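Local structure of carboxyl esterase NP (Bacillus subtilis, 4CCW) at residues I37-G42 and L112-N117; V46-P51 and R82-D87; T68-N73 and V274-Q279; R233-L238 and V260-A265. The protein hydrolyses carboxylic esters to an alcohol and a carboxylate, as an esterase of the alpha/beta hydrolase superfamily that is named for its action on naproxen esters. All blocks are in the same frame, centred on the assembly; numbering follows the deposited sequence.

Interaction 1: I37-G42 and L112-N117; sequences ISTRFG and LDVFDN
R40 and D113 form the charged part of this contact. The guanidinium grips the carboxylate side-on, with NE and NH2 of R40 each meeting a different oxygen on its syn side. R40 NH2 lies 2.9 Å from D113 OD1 and R40 NE 3.1 Å from D113 OD2. The two planes are only 23° apart, and both oxygens lie close to the guanidinium plane. A bend at chi3 (80°) brings NE and NH2 of the arginine round to the carboxylate of D113. Its CG rests on one face of the F41 ring.

A backbone bond adds to the salt bridge. R40 N donates to D113 OD2 at 2.8 Å on the anti side, so this oxygen takes two N-H groups, from opposite faces of the carboxylate plane. Within the type I turn from T39 to G42, T39 OG1 accepts from F41 N in an ST turn and donates to G42 O, which holds the turn that presents R40 N.

The apolar contacts lie toward the strand. T39 CG2 and V114 CG2 run side by side 3.9 Å apart, and I37 CG2 reaches N117 CB at 3.6 Å.

The contact thus joins the turn after strand 32-39 to helix 104-118, away from the active site. One carboxylate binds both the backbone and the side chain of R40, which should fix the rotation of D113 and probably favours its ionised form.

Interaction 2: V46-P51 and R82-D87; sequences VIASGP and RTYAVD
The guanidinium of R82 lies across the methyl of A48, whose CB sits 3.7 Å above one face of the group, toward its rim. At the edge, R82 NH1 donates to G50 O at 2.8 Å, a bent bond with an N-H...O angle of 138°. The bend at chi2 (62°) turns the arginine across the neighbouring segment instead of straight out from its own, and a weak bond from R82 NE to the hydroxyl of Y84 lies on another edge. The Y84 ring packs obliquely against A48, with CD1 of Y84 3.8 Å from A48 CB, while V46 CG1 meets the ring near its plane. V46 and V86 continue this apolar row, and helix 104-118 covers it through L118, W110 and V114.

These residues occupy one face of an antiparallel pairing within the central sheet of the alpha/beta hydrolase fold, where strand 42-49 runs beside strand 82-86. I47 with A85 and S49 with T83 are the hydrogen-bonded pairs, and V46 with V86 and A48 with Y84 the non-hydrogen-bonded ones.

On the face of I47, S49, T83 and A85, CB of S49 stands 3.5 Å from T83 OG1. That hydroxyl donates to S49 O from above the carbonyl plane, so the carbonyl also bound by T83 N has a second donor. A water donates to both I47 O and T83 O and hydrogen-bonds S49 OG at 2.9 Å. The main partner of S49 OG is W28 NE1, and I74 and S78 of helix 74-80 pack on this face.

Interaction 3: T68-N73 and V274-Q279; sequences TMWYPN and VLSMEQ
N73 reaches the backbone of the short helix 275-278: its ND2 donates to S276 O at 3.0 Å, with an N-H...O angle of 165°. The acceptor lies close to the amide plane of N73, although the donor is tilted 30° from the carbonyl plane of S276. Beside it, CE of M277 rests against the Y71 ring, 3.5 Å from Y71 CE2 in an oblique approach. Here the two side chains cross at about a right angle, and the bend at chi3 of M277 (82°) turns its methyl to the ring. M69 CE touches S276 OG at 3.4 Å, and P72 CG packs on M277 CG.

A water joins the polar groups. It donates to M69 O and N73 OD1 and accepts from S276 OG at 2.7 Å.

In the next shell, N284 OD1 accepts from N73 ND2, and its own ND2 donates to P72 O. H193 N bonds the Y71 hydroxyl, while F196 of helix 194-205 packs on M69, Y71 and M277.

The helix begins two residues after H273, the probable proton acceptor of the active site. With both amide ends of N73 engaged, its orientation is well defined, and the bond to S276 ties the loop after strand 56-60 to the chain just beyond that histidine.

Interaction 4: R233-L238 and V260-A265; sequences RVPILL and VPDIEA
I236 carries its CG1 beside its backbone N (chi1 -66°) and extends onward, which brings CD1 across V260 at about a right angle, 3.8 Å from V260 CG1. I263 takes the other course: its CG1 is anti to the backbone N (chi1 -163°) and leans over the neighbouring strand, so that CG1 of I263 lies 4.2 Å from I236 CG2 and its CD1 reaches L238 CB. The methyl of A265 meets L238 CB at 3.9 Å. Helix 249-259 closes over this face, with A256 against both L238 and I263.

L237 and E264 point to the other face. CD1 of L237 touches E264 CB at 4.0 Å, and the carboxylate of E264 forms a salt bridge with R286 of helix 280-291. F290 of the same helix packs on P235, L237 and E264.

Three backbone bonds join the strands: I236 N to D262 O, E264 N to I236 O, and L238 N to E264 O at 2.7 Å. Just before the strands, the side chain of D262 lies alongside the P235 ring, with D262 OD2 3.8 Å from P235 CB. One water accepts from D262 N within bonding distance of V234 O; a second lies between I236 O and D262 OD1. Not all these acceptors need be served at once.

Strand 236-241, helix 249-259 and strand 263-268 make a beta-alpha-beta unit, whose two parallel strands stand at one end of the sheet of the alpha/beta hydrolase fold.

Overall arrangement
Interactions 1, 2 and 4 all reach the central sheet, whereas interaction 3 joins a loop to a short helix next to the active-site histidine. Interactions 2 and 3 are buried; 1 and 4 are only partly so. Interactions 1 and 2 touch, through I37 on V46 and V114 on V86, and helix 104-118, a partner in interaction 1, also packs on the sheet face of interaction 2; A85 on W70 links interaction 2 to interaction 3. Interaction 4 touches none of the others; its centre is about 22 Å from that of interaction 3. Sheet pairing is antiparallel in 2 and parallel in 4. A salt bridge dominates the more exposed interaction 1, while a single direct hydrogen bond, a bridging water and methionine packing mark interaction 3.

Interaction 1: I37-G42 and L112-N117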
loop_
_atom_site.group_PDB
_atom_site.type_symbol
_atom_site.label_atom_id
_atom_site.label_comp_id
_atom_site.label_asym_id
_atom_site.label_seq_id
_atom_site.Cartn_x
_atom_site.Cartn_y
_atom_site.Cartn_z
ATOM N N ILE A 37 6.949 9.539 -12.940
ATOM C CA ILE A 37 7.615 8.544 -13.764
ATOM C C ILE A 37 6.625 8.070 -14.818
ATOM O O ILE A 37 5.507 7.684 -14.494
ATOM C CB ILE A 37 8.090 7.350 -12.908
ATOM C CG1 ILE A 37 9.411 7.692 -12.221
ATOM C CG2 ILE A 37 8.253 6.091 -13.748
ATOM C CD1 ILE A 37 9.699 6.808 -11.033
ATOM N N SER A 38 7.039 8.112 -16.077
ATOM C CA SER A 38 6.212 7.624 -17.170
ATOM C C SER A 38 6.242 6.099 -17.208
ATOM O O SER A 38 7.309 5.494 -17.169
ATOM C CB SER A 38 6.702 8.205 -18.502
ATOM O OG SER A 38 5.871 7.787 -19.569
ATOM N N THR A 39 5.065 5.482 -17.260
ATOM C CA THR A 39 4.953 4.023 -17.381
ATOM C C THR A 39 3.982 3.740 -18.514
ATOM O O THR A 39 3.317 4.659 -18.993
ATOM C CB THR A 39 4.402 3.343 -16.101
ATOM O OG1 THR A 39 3.002 3.621 -15.971
ATOM C CG2 THR A 39 5.151 3.797 -14.838
ATOM N N ARG A 40 3.890 2.480 -18.936
ATOM C CA ARG A 40 3.013 2.113 -20.064
ATOM C C ARG A 40 1.540 2.292 -19.693
ATOM O O ARG A 40 0.664 2.297 -20.568
ATOM C CB ARG A 40 3.288 0.678 -20.544
ATOM C CG ARG A 40 2.751 -0.422 -19.636
ATOM C CD ARG A 40 3.234 -1.803 -20.048
ATOM N NE ARG A 40 4.592 -2.068 -19.571
ATOM C CZ ARG A 40 5.270 -3.183 -19.828
ATOM N NH1 ARG A 40 4.721 -4.154 -20.557
ATOM N NH2 ARG A 40 6.498 -3.328 -19.353
ATOM N N PHE A 41 1.277 2.422 -18.390
ATOM C CA PHE A 41 -0.078 2.670 -17.904
ATOM C C PHE A 41 -0.249 4.043 -17.254
ATOM O O PHE A 41 -1.227 4.282 -16.541
ATOM C CB PHE A 41 -0.551 1.535 -16.988
ATOM C CG PHE A 41 -0.623 0.200 -17.680
ATOM C CD1 PHE A 41 -1.481 0.000 -18.758
ATOM C CD2 PHE A 41 0.177 -0.854 -17.258
ATOM C CE1 PHE A 41 -1.536 -1.228 -19.402
ATOM C CE2 PHE A 41 0.132 -2.079 -17.897
ATOM C CZ PHE A 41 -0.729 -2.270 -18.966
ATOM N N GLY A 42 0.689 4.951 -17.525
ATOM C CA GLY A 42 0.484 6.355 -17.193
ATOM C C GLY A 42 1.470 6.931 -16.206
ATOM O O GLY A 42 2.323 6.214 -15.662
ATOM N N LEU A 112 6.962 -3.007 -12.920
ATOM C CA LEU A 112 8.186 -3.267 -13.686
ATOM C C LEU A 112 8.742 -1.956 -14.247
ATOM O O LEU A 112 9.904 -1.620 -14.002
ATOM C CB LEU A 112 7.927 -4.276 -14.819
ATOM C CG LEU A 112 9.062 -4.543 -15.830
ATOM C CD1 LEU A 112 10.290 -5.124 -15.153
ATOM C CD2 LEU A 112 8.602 -5.467 -16.953
ATOM N N ASP A 113 7.900 -1.219 -14.978
ATOM C CA ASP A 113 8.260 0.093 -15.525
ATOM C C ASP A 113 8.795 1.066 -14.472
ATOM O O ASP A 113 9.789 1.750 -14.697
ATOM C CB ASP A 113 7.054 0.741 -16.215
ATOM C CG ASP A 113 6.622 0.010 -17.474
ATOM O OD1 ASP A 113 7.336 -0.898 -17.949
ATOM O OD2 ASP A 113 5.551 0.368 -17.999
ATOM N N VAL A 114 8.106 1.158 -13.345
ATOM C CA VAL A 114 8.557 1.996 -12.234
ATOM C C VAL A 114 9.983 1.613 -11.804
ATOM O O VAL A 114 10.863 2.477 -11.709
ATOM C CB VAL A 114 7.594 1.884 -11.032
ATOM C CG1 VAL A 114 8.158 2.610 -9.821
ATOM C CG2 VAL A 114 6.216 2.425 -11.394
ATOM N N PHE A 115 10.203 0.316 -11.558
ATOM C CA PHE A 115 11.524 -0.198 -11.188
ATOM C C PHE A 115 12.564 0.176 -12.244
ATOM O O PHE A 115 13.595 0.763 -11.919
ATOM C CB PHE A 115 11.480 -1.723 -11.035
ATOM C CG PHE A 115 11.119 -2.211 -9.651
ATOM C CD1 PHE A 115 9.924 -1.838 -9.034
ATOM C CD2 PHE A 115 11.951 -3.112 -8.995
ATOM C CE1 PHE A 115 9.599 -2.311 -7.765
ATOM C CE2 PHE A 115 11.629 -3.593 -7.725
ATOM C CZ PHE A 115 10.441 -3.203 -7.117
ATOM N N ASP A 116 12.280 -0.151 -13.509
ATOM C CA ASP A 116 13.213 0.130 -14.608
ATOM C C ASP A 116 13.551 1.623 -14.709
ATOM O O ASP A 116 14.720 2.001 -14.878
ATOM C CB ASP A 116 12.660 -0.388 -15.947
ATOM C CG ASP A 116 12.589 -1.911 -16.018
ATOM O OD1 ASP A 116 13.226 -2.610 -15.191
ATOM O OD2 ASP A 116 11.899 -2.419 -16.925
ATOM N N ASN A 117 12.524 2.463 -14.591
ATOM C CA ASN A 117 12.665 3.912 -14.696
ATOM C C ASN A 117 13.362 4.593 -13.522
ATOM O O ASN A 117 13.885 5.707 -13.663
ATOM C CB ASN A 117 11.306 4.553 -14.966
ATOM C CG ASN A 117 10.712 4.101 -16.289
ATOM O OD1 ASN A 117 11.327 3.324 -17.021
ATOM N ND2 ASN A 117 9.525 4.584 -16.603
#

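Interaction 2: V46-P51 and R82-D87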
loop_
_atom_site.group_PDB
_atom_site.type_symbol
_atom_site.label_atom_id
_atom_site.label_comp_id
_atom_site.label_asym_id
_atom_site.label_seq_id
_atom_site.Cartn_x
_atom_site.Cartn_y
_atom_site.Cartn_z
ATOM N N VAL A 46 5.761 9.696 -7.415
ATOM C CA VAL A 46 6.728 9.097 -6.494
ATOM C C VAL A 46 7.267 10.164 -5.548
ATOM O O VAL A 46 7.535 11.304 -5.955
ATOM C CB VAL A 46 7.914 8.437 -7.250
ATOM C CG1 VAL A 46 8.874 7.737 -6.287
ATOM C CG2 VAL A 46 7.420 7.434 -8.275
ATOM N N ILE A 47 7.411 9.782 -4.283
ATOM C CA ILE A 47 8.096 10.596 -3.281
ATOM C C ILE A 47 9.390 9.876 -2.865
ATOM O O ILE A 47 9.346 8.753 -2.352
ATOM C CB ILE A 47 7.203 10.825 -2.048
ATOM C CG1 ILE A 47 5.840 11.377 -2.474
ATOM C CG2 ILE A 47 7.877 11.778 -1.073
ATOM C CD1 ILE A 47 4.738 11.132 -1.474
ATOM N N ALA A 48 10.540 10.510 -3.105
ATOM C CA ALA A 48 11.837 9.927 -2.750
ATOM C C ALA A 48 12.438 10.595 -1.522
ATOM O O ALA A 48 12.399 11.815 -1.392
ATOM C CB ALA A 48 12.810 10.006 -3.922
ATOM N N SER A 49 12.991 9.774 -0.635
ATOM C CA SER A 49 13.684 10.232 0.566
ATOM C C SER A 49 14.919 9.363 0.783
ATOM O O SER A 49 15.009 8.259 0.247
ATOM C CB SER A 49 12.768 10.084 1.785
ATOM O OG SER A 49 11.474 10.583 1.536
ATOM N N GLY A 50 15.861 9.840 1.593
ATOM C CA GLY A 50 17.013 9.023 1.967
ATOM C C GLY A 50 18.215 9.222 1.064
ATOM O O GLY A 50 18.096 9.842 0.001
ATOM N N PRO A 51 19.386 8.685 1.476
ATOM C CA PRO A 51 20.638 8.925 0.754
ATOM C C PRO A 51 20.564 8.352 -0.651
ATOM O O PRO A 51 20.089 7.235 -0.835
ATOM C CB PRO A 51 21.679 8.161 1.580
ATOM C CG PRO A 51 21.050 7.932 2.914
ATOM C CD PRO A 51 19.583 7.779 2.620
ATOM N N ARG A 82 17.392 4.242 0.284
ATOM C CA ARG A 82 16.848 5.155 -0.691
ATOM C C ARG A 82 15.409 4.725 -0.908
ATOM O O ARG A 82 15.141 3.730 -1.588
ATOM C CB ARG A 82 17.648 5.092 -1.990
ATOM C CG ARG A 82 17.131 6.001 -3.097
ATOM C CD ARG A 82 17.184 7.470 -2.699
ATOM N NE ARG A 82 16.858 8.375 -3.811
ATOM C CZ ARG A 82 16.682 9.687 -3.679
ATOM N NH1 ARG A 82 16.801 10.254 -2.484
ATOM N NH2 ARG A 82 16.398 10.442 -4.744
ATOM N N THR A 83 14.482 5.463 -0.305
ATOM C CA THR A 83 13.110 5.003 -0.187
ATOM C C THR A 83 12.179 5.732 -1.150
ATOM O O THR A 83 12.081 6.966 -1.112
ATOM C CB THR A 83 12.582 5.221 1.240
ATOM O OG1 THR A 83 12.556 6.623 1.520
ATOM C CG2 THR A 83 13.487 4.573 2.229
ATOM N N TYR A 84 11.504 4.958 -1.999
ATOM C CA TYR A 84 10.576 5.499 -2.987
ATOM C C TYR A 84 9.151 5.118 -2.610
ATOM O O TYR A 84 8.789 3.934 -2.645
ATOM C CB TYR A 84 10.882 4.967 -4.392
ATOM C CG TYR A 84 12.279 5.260 -4.894
ATOM C CD1 TYR A 84 12.607 6.507 -5.420
ATOM C CD2 TYR A 84 13.271 4.279 -4.849
ATOM C CE1 TYR A 84 13.890 6.767 -5.885
ATOM C CE2 TYR A 84 14.562 4.535 -5.300
ATOM C CZ TYR A 84 14.861 5.773 -5.824
ATOM O OH TYR A 84 16.138 6.024 -6.281
ATOM N N ALA A 85 8.342 6.116 -2.269
ATOM C CA ALA A 85 6.917 5.887 -2.009
ATOM C C ALA A 85 6.107 6.115 -3.276
ATOM O O ALA A 85 5.964 7.244 -3.748
ATOM C CB ALA A 85 6.424 6.775 -0.874
ATOM N N VAL A 86 5.576 5.030 -3.822
ATOM C CA VAL A 86 4.938 5.030 -5.143
ATOM C C VAL A 86 3.409 5.051 -5.028
ATOM O O VAL A 86 2.827 4.190 -4.353
ATOM C CB VAL A 86 5.353 3.773 -5.925
ATOM C CG1 VAL A 86 4.628 3.713 -7.262
ATOM C CG2 VAL A 86 6.874 3.739 -6.110
ATOM N N ASP A 87 2.761 6.008 -5.697
ATOM C CA ASP A 87 1.292 6.050 -5.723
ATOM C C ASP A 87 0.778 5.006 -6.706
ATOM O O ASP A 87 1.108 5.051 -7.889
ATOM C CB ASP A 87 0.756 7.436 -6.102
ATOM C CG ASP A 87 0.663 8.397 -4.925
ATOM O OD1 ASP A 87 0.850 7.991 -3.764
ATOM O OD2 ASP A 87 0.403 9.599 -5.168
HETATM O O HOH W 1 10.126 8.382 0.254
#

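Interaction 3: T68-N73 and V274-Q279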
loop_
_atom_site.group_PDB
_atom_site.type_symbol
_atom_site.label_atom_id
_atom_site.label_comp_id
_atom_site.label_asym_id
_atom_site.label_seq_id
_atom_site.Cartn_x
_atom_site.Cartn_y
_atom_site.Cartn_z
ATOM N N THR A 68 1.227 9.410 1.012
ATOM C CA THR A 68 1.395 10.318 2.141
ATOM C C THR A 68 1.232 9.610 3.491
ATOM O O THR A 68 1.621 10.177 4.518
ATOM C CB THR A 68 0.394 11.491 2.098
ATOM O OG1 THR A 68 -0.939 10.970 2.209
ATOM C CG2 THR A 68 0.545 12.296 0.815
ATOM N N MET A 69 0.671 8.390 3.484
ATOM C CA MET A 69 0.411 7.636 4.722
ATOM C C MET A 69 1.676 7.206 5.458
ATOM O O MET A 69 1.607 6.839 6.624
ATOM C CB MET A 69 -0.464 6.399 4.476
ATOM C CG MET A 69 0.209 5.272 3.710
ATOM S SD MET A 69 -0.726 3.730 3.849
ATOM C CE MET A 69 -0.175 3.073 5.423
ATOM N N TRP A 70 2.814 7.243 4.773
ATOM C CA TRP A 70 4.081 6.749 5.349
ATOM C C TRP A 70 4.789 7.708 6.284
ATOM O O TRP A 70 5.931 7.447 6.701
ATOM C CB TRP A 70 5.026 6.302 4.239
ATOM C CG TRP A 70 4.488 5.181 3.385
ATOM C CD1 TRP A 70 4.188 5.214 2.029
ATOM C CD2 TRP A 70 4.184 3.806 3.813
ATOM N NE1 TRP A 70 3.703 3.995 1.604
ATOM C CE2 TRP A 70 3.690 3.105 2.625
ATOM C CE3 TRP A 70 4.262 3.117 5.023
ATOM C CZ2 TRP A 70 3.304 1.764 2.666
ATOM C CZ3 TRP A 70 3.865 1.770 5.052
ATOM C CH2 TRP A 70 3.394 1.117 3.899
ATOM N N TYR A 71 4.123 8.804 6.664
ATOM C CA TYR A 71 4.767 9.818 7.520
ATOM C C TYR A 71 5.305 9.320 8.877
ATOM O O TYR A 71 6.295 9.875 9.362
ATOM C CB TYR A 71 3.905 11.091 7.680
ATOM C CG TYR A 71 2.624 10.907 8.463
ATOM C CD1 TYR A 71 2.614 10.992 9.852
ATOM C CD2 TYR A 71 1.413 10.650 7.810
ATOM C CE1 TYR A 71 1.444 10.810 10.573
ATOM C CE2 TYR A 71 0.235 10.482 8.518
ATOM C CZ TYR A 71 0.253 10.552 9.894
ATOM O OH TYR A 71 -0.908 10.378 10.604
ATOM N N PRO A 72 4.687 8.274 9.481
ATOM C CA PRO A 72 5.198 7.802 10.777
ATOM C C PRO A 72 6.398 6.864 10.674
ATOM O O PRO A 72 6.970 6.476 11.697
ATOM C CB PRO A 72 4.020 7.010 11.363
ATOM C CG PRO A 72 2.851 7.260 10.471
ATOM C CD PRO A 72 3.415 7.616 9.138
ATOM N N ASN A 73 6.764 6.498 9.454
ATOM C CA ASN A 73 7.720 5.414 9.239
ATOM C C ASN A 73 8.924 5.895 8.465
ATOM O O ASN A 73 9.995 5.299 8.539
ATOM C CB ASN A 73 7.070 4.267 8.452
ATOM C CG ASN A 73 5.650 3.986 8.887
ATOM O OD1 ASN A 73 4.698 4.397 8.211
ATOM N ND2 ASN A 73 5.490 3.314 10.033
ATOM N N VAL A 274 -4.339 -0.840 9.995
ATOM C CA VAL A 274 -3.379 0.191 9.606
ATOM C C VAL A 274 -2.236 0.204 10.623
ATOM O O VAL A 274 -1.938 1.216 11.286
ATOM C CB VAL A 274 -4.067 1.566 9.427
ATOM C CG1 VAL A 274 -3.166 2.505 8.632
ATOM C CG2 VAL A 274 -5.393 1.393 8.687
ATOM N N LEU A 275 -1.590 -0.952 10.747
ATOM C CA LEU A 275 -0.651 -1.190 11.831
ATOM C C LEU A 275 0.615 -0.315 11.796
ATOM O O LEU A 275 1.209 -0.022 12.835
ATOM C CB LEU A 275 -0.331 -2.695 11.932
ATOM C CG LEU A 275 0.199 -3.478 10.736
ATOM C CD1 LEU A 275 1.691 -3.241 10.581
ATOM C CD2 LEU A 275 -0.039 -4.972 10.932
ATOM N N SER A 276 1.002 0.117 10.597
ATOM C CA SER A 276 2.136 1.029 10.413
ATOM C C SER A 276 1.908 2.407 11.061
ATOM O O SER A 276 2.869 3.097 11.437
ATOM C CB SER A 276 2.430 1.189 8.912
ATOM O OG SER A 276 1.300 1.704 8.221
ATOM N N MET A 277 0.640 2.786 11.203
ATOM C CA MET A 277 0.248 4.091 11.756
ATOM C C MET A 277 -0.105 3.983 13.233
ATOM O O MET A 277 0.089 4.940 13.998
ATOM C CB MET A 277 -0.925 4.699 10.948
ATOM C CG MET A 277 -0.614 4.856 9.460
ATOM S SD MET A 277 -1.801 5.715 8.416
ATOM C CE MET A 277 -1.344 7.414 8.749
ATOM N N GLU A 278 -0.575 2.805 13.643
ATOM C CA GLU A 278 -0.912 2.559 15.051
ATOM C C GLU A 278 0.284 2.173 15.898
ATOM O O GLU A 278 0.372 2.562 17.060
ATOM C CB GLU A 278 -1.989 1.491 15.171
ATOM C CG GLU A 278 -3.289 1.882 14.491
ATOM C CD GLU A 278 -4.134 0.677 14.151
ATOM O OE1 GLU A 278 -3.565 -0.384 13.829
ATOM O OE2 GLU A 278 -5.367 0.796 14.223
ATOM N N GLN A 279 1.200 1.398 15.331
ATOM C CA GLN A 279 2.356 0.983 16.102
ATOM C C GLN A 279 3.658 1.271 15.346
ATOM O O GLN A 279 4.422 0.353 15.063
ATOM C CB GLN A 279 2.219 -0.489 16.551
ATOM C CG GLN A 279 1.094 -0.746 17.576
ATOM C CD GLN A 279 1.369 -0.173 18.967
ATOM O OE1 GLN A 279 2.513 0.004 19.354
ATOM N NE2 GLN A 279 0.308 0.102 19.730
HETATM O O HOH W 2 2.044 4.288 7.873
#

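Interaction 4: R233-L238 and V260-A265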
loop_
_atom_site.group_PDB
_atom_site.type_symbol
_atom_site.label_atom_id
_atom_site.label_comp_id
_atom_site.label_asym_id
_atom_site.label_seq_id
_atom_site.Cartn_x
_atom_site.Cartn_y
_atom_site.Cartn_z
ATOM N N ARG A 233 9.603 -17.390 -3.975
ATOM C CA ARG A 233 11.074 -17.575 -3.953
ATOM C C ARG A 233 11.805 -16.338 -3.404
ATOM O O ARG A 233 13.009 -16.159 -3.607
ATOM C CB ARG A 233 11.575 -17.887 -5.367
ATOM C CG ARG A 233 11.237 -19.282 -5.867
ATOM C CD ARG A 233 12.042 -19.617 -7.124
ATOM N NE ARG A 233 11.454 -19.042 -8.339
ATOM C CZ ARG A 233 12.147 -18.444 -9.307
ATOM N NH1 ARG A 233 13.456 -18.290 -9.202
ATOM N NH2 ARG A 233 11.527 -17.978 -10.382
ATOM N N VAL A 234 11.061 -15.487 -2.713
ATOM C CA VAL A 234 11.567 -14.258 -2.131
ATOM C C VAL A 234 11.248 -14.308 -0.623
ATOM O O VAL A 234 10.144 -14.705 -0.250
ATOM C CB VAL A 234 10.873 -13.033 -2.800
ATOM C CG1 VAL A 234 11.338 -11.720 -2.196
ATOM C CG2 VAL A 234 11.144 -13.009 -4.300
ATOM N N PRO A 235 12.184 -13.882 0.243
ATOM C CA PRO A 235 11.829 -13.848 1.674
ATOM C C PRO A 235 10.722 -12.843 1.949
ATOM O O PRO A 235 10.756 -11.723 1.423
ATOM C CB PRO A 235 13.131 -13.402 2.376
ATOM C CG PRO A 235 14.182 -13.347 1.323
ATOM C CD PRO A 235 13.525 -13.333 -0.019
ATOM N N ILE A 236 9.765 -13.246 2.794
ATOM C CA ILE A 236 8.609 -12.443 3.132
ATOM C C ILE A 236 8.484 -12.280 4.638
ATOM O O ILE A 236 8.668 -13.237 5.389
ATOM C CB ILE A 236 7.328 -13.098 2.574
ATOM C CG1 ILE A 236 7.355 -13.082 1.033
ATOM C CG2 ILE A 236 6.069 -12.465 3.157
ATOM C CD1 ILE A 236 6.239 -13.888 0.414
ATOM N N LEU A 237 8.217 -11.046 5.064
ATOM C CA LEU A 237 7.831 -10.777 6.436
ATOM C C LEU A 237 6.372 -10.409 6.343
ATOM O O LEU A 237 6.019 -9.452 5.670
ATOM C CB LEU A 237 8.635 -9.619 7.049
ATOM C CG LEU A 237 8.134 -9.059 8.392
ATOM C CD1 LEU A 237 8.508 -9.991 9.541
ATOM C CD2 LEU A 237 8.731 -7.678 8.649
ATOM N N LEU A 238 5.525 -11.166 7.025
ATOM C CA LEU A 238 4.099 -10.872 7.060
ATOM C C LEU A 238 3.720 -10.345 8.428
ATOM O O LEU A 238 3.850 -11.055 9.412
ATOM C CB LEU A 238 3.269 -12.119 6.707
ATOM C CG LEU A 238 1.745 -11.997 6.866
ATOM C CD1 LEU A 238 1.187 -10.966 5.873
ATOM C CD2 LEU A 238 1.067 -13.355 6.622
ATOM N N VAL A 260 3.812 -20.628 2.255
ATOM C CA VAL A 260 4.904 -19.768 1.757
ATOM C C VAL A 260 6.228 -20.281 2.327
ATOM O O VAL A 260 6.375 -20.338 3.530
ATOM C CB VAL A 260 4.701 -18.280 2.130
ATOM C CG1 VAL A 260 5.891 -17.434 1.697
ATOM C CG2 VAL A 260 3.410 -17.737 1.514
ATOM N N PRO A 261 7.176 -20.657 1.462
ATOM C CA PRO A 261 8.405 -21.328 1.926
ATOM C C PRO A 261 9.259 -20.496 2.869
ATOM O O PRO A 261 9.781 -21.014 3.853
ATOM C CB PRO A 261 9.172 -21.564 0.631
ATOM C CG PRO A 261 8.102 -21.723 -0.377
ATOM C CD PRO A 261 7.088 -20.682 -0.009
ATOM N N ASP A 262 9.425 -19.219 2.567
ATOM C CA ASP A 262 10.403 -18.441 3.303
ATOM C C ASP A 262 9.620 -17.288 3.884
ATOM O O ASP A 262 9.495 -16.238 3.250
ATOM C CB ASP A 262 11.532 -17.983 2.364
ATOM C CG ASP A 262 12.698 -17.329 3.090
ATOM O OD1 ASP A 262 12.570 -16.966 4.281
ATOM O OD2 ASP A 262 13.764 -17.174 2.455
ATOM N N ILE A 263 9.062 -17.510 5.076
ATOM C CA ILE A 263 8.159 -16.535 5.698
ATOM C C ILE A 263 8.479 -16.333 7.182
ATOM O O ILE A 263 8.850 -17.285 7.880
ATOM C CB ILE A 263 6.662 -16.920 5.500
ATOM C CG1 ILE A 263 5.754 -15.721 5.765
ATOM C CG2 ILE A 263 6.242 -18.099 6.378
ATOM C CD1 ILE A 263 4.392 -15.824 5.109
ATOM N N GLU A 264 8.396 -15.080 7.625
ATOM C CA GLU A 264 8.384 -14.740 9.036
ATOM C C GLU A 264 7.062 -14.004 9.204
ATOM O O GLU A 264 6.860 -12.941 8.629
ATOM C CB GLU A 264 9.606 -13.869 9.414
ATOM C CG GLU A 264 10.960 -14.540 9.142
ATOM C CD GLU A 264 12.158 -13.761 9.686
ATOM O OE1 GLU A 264 11.978 -12.736 10.370
ATOM O OE2 GLU A 264 13.303 -14.188 9.442
ATOM N N ALA A 265 6.131 -14.602 9.940
ATOM C CA ALA A 265 4.798 -14.024 10.060
ATOM C C ALA A 265 4.430 -13.847 11.520
ATOM O O ALA A 265 4.762 -14.692 12.345
ATOM C CB ALA A 265 3.768 -14.902 9.345
HETATM O O HOH W 3 9.305 -17.466 -0.006
HETATM O O HOH W 4 11.329 -14.676 5.470
#